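Local coordinates for 3-oxoacyl-[acyl-carrier-protein] synthase (Arabidopsis thaliana, PDB 2IX4), which catalyses the condensation steps of mitochondrial fatty acid synthesis, adding two carbons from malonyl-ACP to a growing acyl chain and releasing carbon dioxide, at residues T6-V11 with G253-E258; T20-L25 with V380-L385; I89-C94 with G204-S209; G182-G187 with G420-S425. All coordinates share one frame; numbering follows the deposited sequence. Where two conformers were deposited one is given.

Contact 1 of 4, residues T6-V11 with G253-E258; sequences TGLGMV and GVIVLE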
loop_
_atom_site.group_PDB
_atom_site.type_symbol
_atom_site.label_atom_id
_atom_site.label_comp_id
_atom_site.label_asym_id
_atom_site.label_seq_id
_atom_site.Cartn_x
_atom_site.Cartn_y
_atom_site.Cartn_z
ATOM N N THR A 6 22.150 -4.441 -6.738
ATOM C CA THR A 6 22.986 -4.279 -7.928
ATOM C C THR A 6 22.803 -2.934 -8.633
ATOM O O THR A 6 23.526 -2.623 -9.577
ATOM C CB THR A 6 22.757 -5.427 -8.947
ATOM O OG1 THR A 6 21.358 -5.564 -9.220
ATOM C CG2 THR A 6 23.294 -6.743 -8.411
ATOM N N GLY A 7 21.845 -2.135 -8.170
ATOM C CA GLY A 7 21.595 -0.824 -8.762
ATOM C C GLY A 7 20.980 0.143 -7.775
ATOM O O GLY A 7 20.121 -0.240 -6.985
ATOM N N LEU A 8 21.432 1.395 -7.824
ATOM C CA LEU A 8 20.911 2.451 -6.956
ATOM C C LEU A 8 20.415 3.633 -7.786
ATOM O O LEU A 8 21.036 4.007 -8.785
ATOM C CB LEU A 8 21.984 2.925 -5.965
ATOM C CG LEU A 8 22.701 1.934 -5.035
ATOM C CD1 LEU A 8 23.806 2.639 -4.270
ATOM C CD2 LEU A 8 21.746 1.265 -4.065
ATOM N N GLY A 9 19.293 4.217 -7.368
ATOM C CA GLY A 9 18.726 5.368 -8.068
ATOM C C GLY A 9 17.925 6.237 -7.124
ATOM O O GLY A 9 17.195 5.725 -6.276
ATOM N N MET A 10 18.065 7.553 -7.260
ATOM C CA MET A 10 17.331 8.475 -6.388
ATOM C C MET A 10 17.193 9.883 -6.956
ATOM O O MET A 10 17.997 10.325 -7.783
ATOM C CB MET A 10 17.960 8.522 -4.984
ATOM C CG MET A 10 19.306 9.253 -4.898
ATOM S SD MET A 10 20.378 8.711 -3.551
ATOM C CE MET A 10 19.230 8.623 -2.182
ATOM N N VAL A 11 16.145 10.563 -6.504
ATOM C CA VAL A 11 15.953 11.990 -6.747
ATOM C C VAL A 11 15.490 12.601 -5.425
ATOM O O VAL A 11 14.454 12.214 -4.882
ATOM C CB VAL A 11 14.981 12.270 -7.947
ATOM C CG1 VAL A 11 13.672 11.496 -7.823
ATOM C CG2 VAL A 11 14.725 13.762 -8.120
ATOM N N GLY A 253 13.497 7.029 -3.812
ATOM C CA GLY A 253 14.647 6.142 -3.767
ATOM C C GLY A 253 14.235 4.809 -4.353
ATOM O O GLY A 253 13.203 4.250 -3.982
ATOM N N VAL A 254 15.025 4.313 -5.295
ATOM C CA VAL A 254 14.745 3.036 -5.932
ATOM C C VAL A 254 16.032 2.220 -6.027
ATOM O O VAL A 254 17.081 2.736 -6.429
ATOM C CB VAL A 254 14.101 3.220 -7.338
ATOM C CG1 VAL A 254 14.005 1.892 -8.072
ATOM C CG2 VAL A 254 12.714 3.862 -7.227
ATOM N N ILE A 255 15.946 0.951 -5.636
ATOM C CA ILE A 255 17.069 0.025 -5.786
ATOM C C ILE A 255 16.698 -1.173 -6.650
ATOM O O ILE A 255 15.518 -1.518 -6.782
ATOM C CB ILE A 255 17.623 -0.472 -4.417
ATOM C CG1 ILE A 255 16.560 -1.253 -3.635
ATOM C CG2 ILE A 255 18.159 0.698 -3.606
ATOM C CD1 ILE A 255 17.057 -1.845 -2.325
ATOM N N VAL A 256 17.713 -1.791 -7.247
ATOM C CA VAL A 256 17.539 -3.061 -7.932
ATOM C C VAL A 256 18.014 -4.162 -6.991
ATOM O O VAL A 256 19.195 -4.232 -6.640
ATOM C CB VAL A 256 18.301 -3.121 -9.278
ATOM C CG1 VAL A 256 18.168 -4.501 -9.913
ATOM C CG2 VAL A 256 17.781 -2.054 -10.231
ATOM N N LEU A 257 17.070 -4.986 -6.554
ATOM C CA LEU A 257 17.366 -6.173 -5.777
ATOM C C LEU A 257 17.393 -7.361 -6.723
ATOM O O LEU A 257 16.597 -7.425 -7.662
ATOM C CB LEU A 257 16.286 -6.395 -4.723
ATOM C CG LEU A 257 16.137 -5.385 -3.588
ATOM C CD1 LEU A 257 14.751 -5.494 -2.989
ATOM C CD2 LEU A 257 17.213 -5.603 -2.524
ATOM N N GLU A 258 18.315 -8.290 -6.495
ATOM C CA GLU A 258 18.309 -9.536 -7.252
ATOM C C GLU A 258 18.957 -10.700 -6.524
ATOM O O GLU A 258 19.810 -10.517 -5.656
ATOM C CB GLU A 258 18.874 -9.361 -8.676
ATOM C CG GLU A 258 20.350 -9.133 -8.808
ATOM C CD GLU A 258 20.770 -8.951 -10.266
ATOM O OE1 GLU A 258 20.827 -9.947 -11.024
ATOM O OE2 GLU A 258 21.051 -7.803 -10.662
#

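Contact 2 of 4, residues T20-L25 with V380-L385; sequences TTWRRL and VAPMTL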
loop_
_atom_site.group_PDB
_atom_site.type_symbol
_atom_site.label_atom_id
_atom_site.label_comp_id
_atom_site.label_asym_id
_atom_site.label_seq_id
_atom_site.Cartn_x
_atom_site.Cartn_y
_atom_site.Cartn_z
ATOM N N THR A 20 25.147 13.035 -7.038
ATOM C CA THR A 20 24.895 14.382 -6.531
ATOM C C THR A 20 24.357 14.384 -5.095
ATOM O O THR A 20 24.825 15.158 -4.259
ATOM C CB THR A 20 23.957 15.175 -7.481
ATOM O OG1 THR A 20 24.570 15.278 -8.775
ATOM C CG2 THR A 20 23.694 16.582 -6.951
ATOM N N THR A 21 23.386 13.516 -4.818
ATOM C CA THR A 21 22.784 13.415 -3.483
ATOM C C THR A 21 23.820 13.024 -2.422
ATOM O O THR A 21 23.964 13.713 -1.411
ATOM C CB THR A 21 21.592 12.424 -3.470
ATOM O OG1 THR A 21 20.531 12.948 -4.275
ATOM C CG2 THR A 21 21.072 12.192 -2.048
ATOM N N TRP A 22 24.540 11.931 -2.674
ATOM C CA TRP A 22 25.568 11.427 -1.759
ATOM C C TRP A 22 26.715 12.419 -1.512
ATOM O O TRP A 22 27.158 12.575 -0.371
ATOM C CB TRP A 22 26.123 10.086 -2.260
ATOM C CG TRP A 22 27.119 9.444 -1.331
ATOM C CD1 TRP A 22 28.461 9.312 -1.537
ATOM C CD2 TRP A 22 26.848 8.851 -0.053
ATOM N NE1 TRP A 22 29.043 8.672 -0.470
ATOM C CE2 TRP A 22 28.076 8.379 0.455
ATOM C CE3 TRP A 22 25.684 8.672 0.710
ATOM C CZ2 TRP A 22 28.177 7.734 1.694
ATOM C CZ3 TRP A 22 25.784 8.035 1.943
ATOM C CH2 TRP A 22 27.023 7.573 2.421
ATOM N N ARG A 23 27.184 13.078 -2.572
ATOM C CA ARG A 23 28.267 14.057 -2.457
ATOM C C ARG A 23 27.861 15.211 -1.545
ATOM O O ARG A 23 28.595 15.572 -0.626
ATOM C CB ARG A 23 28.672 14.605 -3.827
ATOM C CG ARG A 23 30.138 15.011 -3.916
ATOM C CD ARG A 23 30.350 16.417 -4.486
ATOM N NE ARG A 23 29.457 16.756 -5.596
ATOM C CZ ARG A 23 28.624 17.794 -5.607
ATOM N NH1 ARG A 23 28.562 18.624 -4.570
ATOM N NH2 ARG A 23 27.856 18.013 -6.666
ATOM N N ARG A 24 26.683 15.774 -1.802
ATOM C CA ARG A 24 26.169 16.898 -1.022
ATOM C C ARG A 24 25.819 16.512 0.417
ATOM O O ARG A 24 26.000 17.312 1.340
ATOM C CB ARG A 24 24.972 17.534 -1.736
ATOM C CG ARG A 24 25.365 18.308 -3.001
ATOM C CD ARG A 24 24.181 19.007 -3.659
ATOM N NE ARG A 24 23.425 19.835 -2.718
ATOM C CZ ARG A 24 22.309 20.499 -3.016
ATOM N NH1 ARG A 24 21.800 20.452 -4.243
ATOM N NH2 ARG A 24 21.699 21.218 -2.081
ATOM N N LEU A 25 25.340 15.283 0.600
ATOM C CA LEU A 25 25.035 14.755 1.933
ATOM C C LEU A 25 26.295 14.683 2.795
ATOM O O LEU A 25 26.303 15.159 3.932
ATOM C CB LEU A 25 24.384 13.367 1.839
ATOM C CG LEU A 25 24.011 12.675 3.160
ATOM C CD1 LEU A 25 22.763 13.301 3.782
ATOM C CD2 LEU A 25 23.811 11.181 2.950
ATOM N N VAL A 380 31.999 5.420 4.554
ATOM C CA VAL A 380 31.757 6.756 5.103
ATOM C C VAL A 380 30.362 6.761 5.711
ATOM O O VAL A 380 29.392 6.391 5.053
ATOM C CB VAL A 380 31.824 7.874 4.018
ATOM C CG1 VAL A 380 31.789 9.258 4.667
ATOM C CG2 VAL A 380 33.068 7.745 3.159
ATOM N N ALA A 381 30.265 7.166 6.973
ATOM C CA ALA A 381 28.970 7.302 7.628
ATOM C C ALA A 381 28.576 8.778 7.650
ATOM O O ALA A 381 29.370 9.621 8.071
ATOM C CB ALA A 381 29.020 6.727 9.035
ATOM N N PRO A 382 27.355 9.099 7.179
ATOM C CA PRO A 382 26.926 10.498 7.081
ATOM C C PRO A 382 26.635 11.149 8.434
ATOM O O PRO A 382 26.310 10.460 9.406
ATOM C CB PRO A 382 25.651 10.417 6.237
ATOM C CG PRO A 382 25.131 9.049 6.468
ATOM C CD PRO A 382 26.322 8.166 6.692
ATOM N N MET A 383 26.754 12.472 8.478
ATOM C CA MET A 383 26.520 13.253 9.691
ATOM C C MET A 383 25.036 13.497 9.958
ATOM O O MET A 383 24.206 13.379 9.055
ATOM C CB MET A 383 27.237 14.605 9.589
ATOM C CG MET A 383 26.646 15.564 8.557
ATOM S SD MET A 383 27.589 17.082 8.366
ATOM C CE MET A 383 28.891 16.546 7.260
ATOM N N THR A 384 24.718 13.835 11.208
ATOM C CA THR A 384 23.442 14.455 11.550
ATOM C C THR A 384 23.687 15.959 11.581
ATOM O O THR A 384 24.609 16.422 12.252
ATOM C CB THR A 384 22.930 14.025 12.947
ATOM O OG1 THR A 384 23.056 12.611 13.101
ATOM C CG2 THR A 384 21.474 14.421 13.137
ATOM N N LEU A 385 22.873 16.716 10.855
ATOM C CA LEU A 385 22.986 18.169 10.854
ATOM C C LEU A 385 22.282 18.784 12.060
ATOM O O LEU A 385 21.319 18.217 12.582
ATOM C CB LEU A 385 22.427 18.766 9.557
ATOM C CG LEU A 385 23.238 18.625 8.263
ATOM C CD1 LEU A 385 22.445 19.173 7.088
ATOM C CD2 LEU A 385 24.583 19.334 8.360
HETATM O O HOH W 1 27.067 13.648 5.890
#

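Contact 3 of 4, residues I89-C94 with G204-S209; sequences IGYAVC and GGTESS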
loop_
_atom_site.group_PDB
_atom_site.type_symbol
_atom_site.label_atom_id
_atom_site.label_comp_id
_atom_site.label_asym_id
_atom_site.label_seq_id
_atom_site.Cartn_x
_atom_site.Cartn_y
_atom_site.Cartn_z
ATOM N N ILE A 89 4.851 9.712 -9.292
ATOM C CA ILE A 89 5.101 8.716 -10.337
ATOM C C ILE A 89 6.364 9.057 -11.145
ATOM O O ILE A 89 7.186 8.178 -11.424
ATOM C CB ILE A 89 3.872 8.520 -11.266
ATOM C CG1 ILE A 89 2.673 8.002 -10.465
ATOM C CG2 ILE A 89 4.203 7.560 -12.419
ATOM C CD1 ILE A 89 1.329 8.127 -11.178
ATOM N N GLY A 90 6.514 10.330 -11.504
ATOM C CA GLY A 90 7.681 10.800 -12.255
ATOM C C GLY A 90 8.995 10.651 -11.505
ATOM O O GLY A 90 10.022 10.309 -12.102
ATOM N N TYR A 91 8.964 10.911 -10.197
ATOM C CA TYR A 91 10.141 10.741 -9.341
ATOM C C TYR A 91 10.614 9.289 -9.333
ATOM O O TYR A 91 11.809 9.018 -9.468
ATOM C CB TYR A 91 9.857 11.191 -7.901
ATOM C CG TYR A 91 9.629 12.676 -7.702
ATOM C CD1 TYR A 91 9.034 13.144 -6.533
ATOM C CD2 TYR A 91 9.996 13.611 -8.674
ATOM C CE1 TYR A 91 8.820 14.494 -6.329
ATOM C CE2 TYR A 91 9.777 14.972 -8.482
ATOM C CZ TYR A 91 9.187 15.403 -7.305
ATOM O OH TYR A 91 8.960 16.741 -7.092
ATOM N N ALA A 92 9.661 8.370 -9.184
ATOM C CA ALA A 92 9.940 6.940 -9.126
ATOM C C ALA A 92 10.498 6.430 -10.446
ATOM O O ALA A 92 11.447 5.655 -10.454
ATOM C CB ALA A 92 8.689 6.169 -8.745
ATOM N N VAL A 93 9.911 6.870 -11.555
ATOM C CA VAL A 93 10.375 6.459 -12.879
ATOM C C VAL A 93 11.795 6.971 -13.116
ATOM O O VAL A 93 12.652 6.231 -13.595
ATOM C CB VAL A 93 9.401 6.904 -14.005
ATOM C CG1 VAL A 93 9.989 6.618 -15.391
ATOM C CG2 VAL A 93 8.060 6.199 -13.851
ATOM N N CYS A 94 12.035 8.232 -12.757
ATOM C CA CYS A 94 13.368 8.839 -12.843
ATOM C C CYS A 94 14.405 8.031 -12.056
ATOM O O CYS A 94 15.461 7.676 -12.586
ATOM C CB CYS A 94 13.325 10.288 -12.338
ATOM S SG CYS A 94 14.913 11.139 -12.362
ATOM N N GLY A 204 11.338 0.318 -3.921
ATOM C CA GLY A 204 11.623 1.545 -3.193
ATOM C C GLY A 204 10.395 2.340 -2.797
ATOM O O GLY A 204 9.334 1.783 -2.509
ATOM N N GLY A 205 10.551 3.657 -2.784
ATOM C CA GLY A 205 9.504 4.549 -2.316
ATOM C C GLY A 205 9.530 5.870 -3.048
ATOM O O GLY A 205 10.563 6.278 -3.585
ATOM N N THR A 206 8.382 6.533 -3.078
ATOM C CA THR A 206 8.270 7.840 -3.709
ATOM C C THR A 206 7.236 8.696 -2.991
ATOM O O THR A 206 6.290 8.175 -2.400
ATOM C CB THR A 206 7.954 7.738 -5.225
ATOM O OG1 THR A 206 7.912 9.053 -5.793
ATOM C CG2 THR A 206 6.622 7.021 -5.480
ATOM N N GLU A 207 7.440 10.008 -3.027
ATOM C CA GLU A 207 6.499 10.945 -2.428
ATOM C C GLU A 207 6.684 12.338 -2.997
ATOM O O GLU A 207 7.806 12.815 -3.160
ATOM C CB GLU A 207 6.646 10.994 -0.907
ATOM C CG GLU A 207 5.381 11.460 -0.182
ATOM C CD GLU A 207 4.383 10.336 0.016
ATOM O OE1 GLU A 207 4.660 9.444 0.841
ATOM O OE2 GLU A 207 3.323 10.340 -0.648
ATOM N N SER A 208 5.566 12.976 -3.311
ATOM C CA SER A 208 5.556 14.372 -3.699
ATOM C C SER A 208 4.336 14.997 -3.065
ATOM O O SER A 208 3.302 15.177 -3.708
ATOM C CB SER A 208 5.510 14.522 -5.211
ATOM O OG SER A 208 5.707 15.877 -5.562
ATOM N N SER A 209 4.463 15.311 -1.785
ATOM C CA SER A 209 3.330 15.761 -1.000
ATOM C C SER A 209 3.568 17.137 -0.376
ATOM O O SER A 209 3.090 17.416 0.722
ATOM C CB SER A 209 2.999 14.714 0.071
ATOM O OG SER A 209 1.619 14.741 0.390
#

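Contact 4 of 4, residues G182-G187 with G420-S425; sequences GAHSIG and GGTNAS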
loop_
_atom_site.group_PDB
_atom_site.type_symbol
_atom_site.label_atom_id
_atom_site.label_comp_id
_atom_site.label_asym_id
_atom_site.label_seq_id
_atom_site.Cartn_x
_atom_site.Cartn_y
_atom_site.Cartn_z
ATOM N N GLY A 182 8.669 3.052 1.979
ATOM C CA GLY A 182 9.850 2.697 1.187
ATOM C C GLY A 182 10.611 1.503 1.736
ATOM O O GLY A 182 11.239 0.761 0.983
ATOM N N ALA A 183 10.547 1.310 3.051
ATOM C CA ALA A 183 11.244 0.203 3.698
ATOM C C ALA A 183 10.511 -1.119 3.477
ATOM O O ALA A 183 11.119 -2.102 3.038
ATOM C CB ALA A 183 11.439 0.479 5.185
ATOM N N HIS A 184 9.209 -1.134 3.767
ATOM C CA HIS A 184 8.372 -2.311 3.533
ATOM C C HIS A 184 8.327 -2.722 2.062
ATOM O O HIS A 184 8.286 -3.910 1.758
ATOM C CB HIS A 184 6.951 -2.089 4.052
ATOM C CG HIS A 184 6.846 -2.066 5.545
ATOM N ND1 HIS A 184 6.741 -3.213 6.303
ATOM C CD2 HIS A 184 6.812 -1.035 6.420
ATOM C CE1 HIS A 184 6.650 -2.887 7.581
ATOM N NE2 HIS A 184 6.686 -1.571 7.678
ATOM N N SER A 185 8.335 -1.748 1.152
ATOM C CA SER A 185 8.320 -2.051 -0.279
ATOM C C SER A 185 9.573 -2.829 -0.682
ATOM O O SER A 185 9.491 -3.813 -1.424
ATOM C CB SER A 185 8.180 -0.774 -1.116
ATOM O OG SER A 185 6.842 -0.292 -1.110
ATOM N N ILE A 186 10.720 -2.381 -0.181
ATOM C CA ILE A 186 12.004 -3.048 -0.401
ATOM C C ILE A 186 12.018 -4.421 0.282
ATOM O O ILE A 186 12.443 -5.416 -0.308
ATOM C CB ILE A 186 13.187 -2.166 0.096
ATOM C CG1 ILE A 186 13.456 -1.030 -0.899
ATOM C CG2 ILE A 186 14.458 -3.000 0.307
ATOM C CD1 ILE A 186 14.290 0.120 -0.344
ATOM N N GLY A 187 11.533 -4.463 1.520
ATOM C CA GLY A 187 11.488 -5.698 2.292
ATOM C C GLY A 187 10.592 -6.764 1.691
ATOM O O GLY A 187 10.976 -7.933 1.620
ATOM N N GLY A 420 0.279 4.820 12.695
ATOM C CA GLY A 420 -0.355 3.524 12.896
ATOM C C GLY A 420 0.530 2.598 13.704
ATOM O O GLY A 420 0.125 1.486 14.047
ATOM N N GLY A 421 1.740 3.065 14.009
ATOM C CA GLY A 421 2.707 2.295 14.785
ATOM C C GLY A 421 3.365 1.193 13.979
ATOM O O GLY A 421 3.708 0.148 14.522
ATOM N N THR A 422 3.539 1.436 12.682
ATOM C CA THR A 422 4.134 0.462 11.772
ATOM C C THR A 422 5.646 0.668 11.678
ATOM O O THR A 422 6.109 1.760 11.346
ATOM C CB THR A 422 3.464 0.502 10.362
ATOM O OG1 THR A 422 4.158 -0.378 9.466
ATOM C CG2 THR A 422 3.453 1.921 9.773
ATOM N N ASN A 423 6.406 -0.383 11.982
ATOM C CA ASN A 423 7.867 -0.301 12.050
ATOM C C ASN A 423 8.562 -1.273 11.125
ATOM O O ASN A 423 8.165 -2.431 11.017
ATOM C CB ASN A 423 8.356 -0.557 13.474
ATOM C CG ASN A 423 7.697 0.346 14.481
ATOM O OD1 ASN A 423 7.693 1.566 14.323
ATOM N ND2 ASN A 423 7.134 -0.244 15.527
ATOM N N ALA A 424 9.611 -0.791 10.469
ATOM C CA ALA A 424 10.484 -1.639 9.675
ATOM C C ALA A 424 11.942 -1.314 9.968
ATOM O O ALA A 424 12.291 -0.168 10.263
ATOM C CB ALA A 424 10.189 -1.479 8.194
ATOM N N SER A 425 12.782 -2.339 9.902
ATOM C CA SER A 425 14.216 -2.175 10.051
ATOM C C SER A 425 14.906 -3.018 8.985
ATOM O O SER A 425 14.716 -4.233 8.930
ATOM C CB SER A 425 14.654 -2.590 11.454
ATOM O OG SER A 425 15.888 -1.995 11.799
#

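Contact 1 of 4, residues T6-V11 with G253-E258
Glu258 OE2 has two partners: the hydroxyl Thr6 OG1 donates to it at 2.7 Å, on the anti lone pair, and Arg266 forms a salt bridge to the same oxygen, while OE1 takes a hydrogen bond from His262. The Thr6 and Glu258 side chains cross at about a right angle, and Thr6 CG2 also touches OE2, at 3.3 Å. Thr6 can offer its hydroxyl because OG1 lies between the backbone N and the carbonyl carbon (chi1 52°), which also brings it to Val256 CG1. Were Glu258 shortened to an alanine, the Arg266 charge and the Thr6 hydroxyl would probably lose their shared acceptor. Behind this polar end the strands run antiparallel, at 170°. Thr6 N donates to Val256 O at 3.0 Å, nearly straight on, and Val254 N donates to Gly9 O at 2.8 Å; the return bond from Gly9 N to Val254 O is bent and weak. On the face carrying Leu8 and Ile255, Leu8 CD2 packs on Ile255 CG2 at 3.7 Å, and both pack against helix 364-378, Leu8 on Leu374 and Ile255 on Ile370. On the other face Gly7 and Gly9 present no side chains beside Val256 and Val254, and a CB on Gly7 would come tight against Val256 CG2. Strands 3-12 and 251-259 thus form an antiparallel pair in the buried core sheet of the thiolase-like fold.

Contact 2 of 4, residues T20-L25 with V380-L385
Trp22 reaches Val380 and Pro382 through the far end of its indole, and the path starts at CB, on the flank of helix 18-26. CG stands anti to the backbone N (chi1 -176°), which swings the ring system out from the helix toward 380-385. The six-membered ring then carries the contact: CH2 and CZ2 bring the ring edge to Val380 O, which lies in the indole plane, 3.7 Å from CH2. This carbonyl oxygen is buried and has no hydrogen-bond partner in the model, so the polarised C-H edge of the indole is the neighbour it meets here. CZ2 also lies 4.3 Å from Val380 CB, and CH2 passes Pro382 CD obliquely at 4.4 Å. One turn further along the helix, Leu25 CD2 rests on Pro382 CB at 3.8 Å, the two side chains crossing at a slant. Polar contact between the segments goes through a water, which donates to Leu25 O at 2.6 Å and accepts from Met383 N at 2.9 Å. It thereby bridges the helix backbone to the chain just beyond Pro382. Trp22 and Leu25 also pack on Phe371 of helix 364-378, and the indole meets the ring of His378 with the planes at about 20°. Helix 18-26 therefore lies against helix 364-378 and the chain that leaves it, where strand 380-381 pairs antiparallel with strand 405-406.

Contact 3 of 4, residues I89-C94 with G204-S209
Helix 89-94 crosses strand 204-207 with N-to-C directions 144° apart and axes 7.3 Å from each other, closest at Ala92 and Thr206. Ala92 CB sits on Thr206 CB at 3.9 Å, its small methyl letting the helix come close. The torsion of Thr206 (chi1 -178°, OG1 anti to the backbone N) sets OG1 beside Tyr91 CB at 3.6 Å, where it also hydrogen-bonds to Phe88 O. This is helix-on-sheet packing of the thiolase-like fold, with helix 87-102 laid over the core sheet on the face carrying Thr206, while Glu207 turns from the helix to the acyl pocket. The Tyr91 ring runs alongside Glu207 and Ser208: Glu207 O stands in the ring plane at its edge, 3.6 Å from CD1, and CE1 touches both CB and OG of Ser208 at 3.5 Å. Tyr91 OH and Ser208 OG converge on Glu250 OE1, and the tyrosine hydroxyl is also bonded to Tyr67. A leucine in place of Tyr91 would probably leave Glu250 and Tyr67 without the phenol they share and open a gap beside Ser208. The Glu207 carboxylate takes hydrogen bonds from Gly362 N and Ile124 N and touches the bound hexanoic acid.

Contact 4 of 4, residues G182-G187 with G420-S425
Ala424 CB lies over one face of the His184 imidazole, a CH-pi contact 3.8 Å from the ring centroid, with the methyl 3.5 Å above the plane and offset toward the rim. The nearest ring atom is NE2, and the same methyl also meets Ala183 CB at 3.8 Å, so one alanine of the strand fills the corner between two successive residues of the helix. Two small residues on the facing surfaces permit this fit. The ring gets there because His184 CG stands anti to its carbonyl carbon (chi1 -71°), which carries the imidazole off the helix toward the strand, roughly across its direction. NE2 comes 3.3 Å from Thr422 OG1, and CE1 passes 3.8 Å from Asn423 O.

A second shell probably limits how these groups can turn. The other ring nitrogen, ND1, is hydrogen-bonded to Tyr277 OH, which would hinder the ring from turning. Thr422 OG1 is hydrogen-bonded to Asn172 O of the second subunit; that same Asn172 also packs on His184, and the contact therefore reaches the dimer interface. Asn423 points away from the helix and bonds through ND2 to Asp282 and Ser280. Where the strand begins, Gly421 and Thr422 both face Gly418 in a G1 beta bulge.

Helix 181-195, which starts two residues after Cys179, the predicted active-site cysteine, here crosses strand 422-425 at 57°. That strand lies in the core sheet between strands 411-418 and 272-281.

Contacts 1, 3 and 4 share the core sheet and touch one another, whereas contact 2 lies to one side, meeting contact 1 where Met10 SD packs on Thr21 CG2 at 3.9 Å. Contact 1 joins contact 3 through Gly253 O and Gly205 N, 3.0 Å apart and probably hydrogen-bonded, and contact 4 through Ile255 CD1 on Ile186 CG2. Helix 181-195 leads into strand 200-207, and contacts 3 and 4, centres about 17 Å apart, touch where Gly204 O packs on Ser185 CB at 3.1 Å. These two approach the active site: the Glu207 and Thr422 side chains each lie about 7 Å from that of the predicted active-site Cys179, and about 3 and 6 Å from bound hexanoic acid.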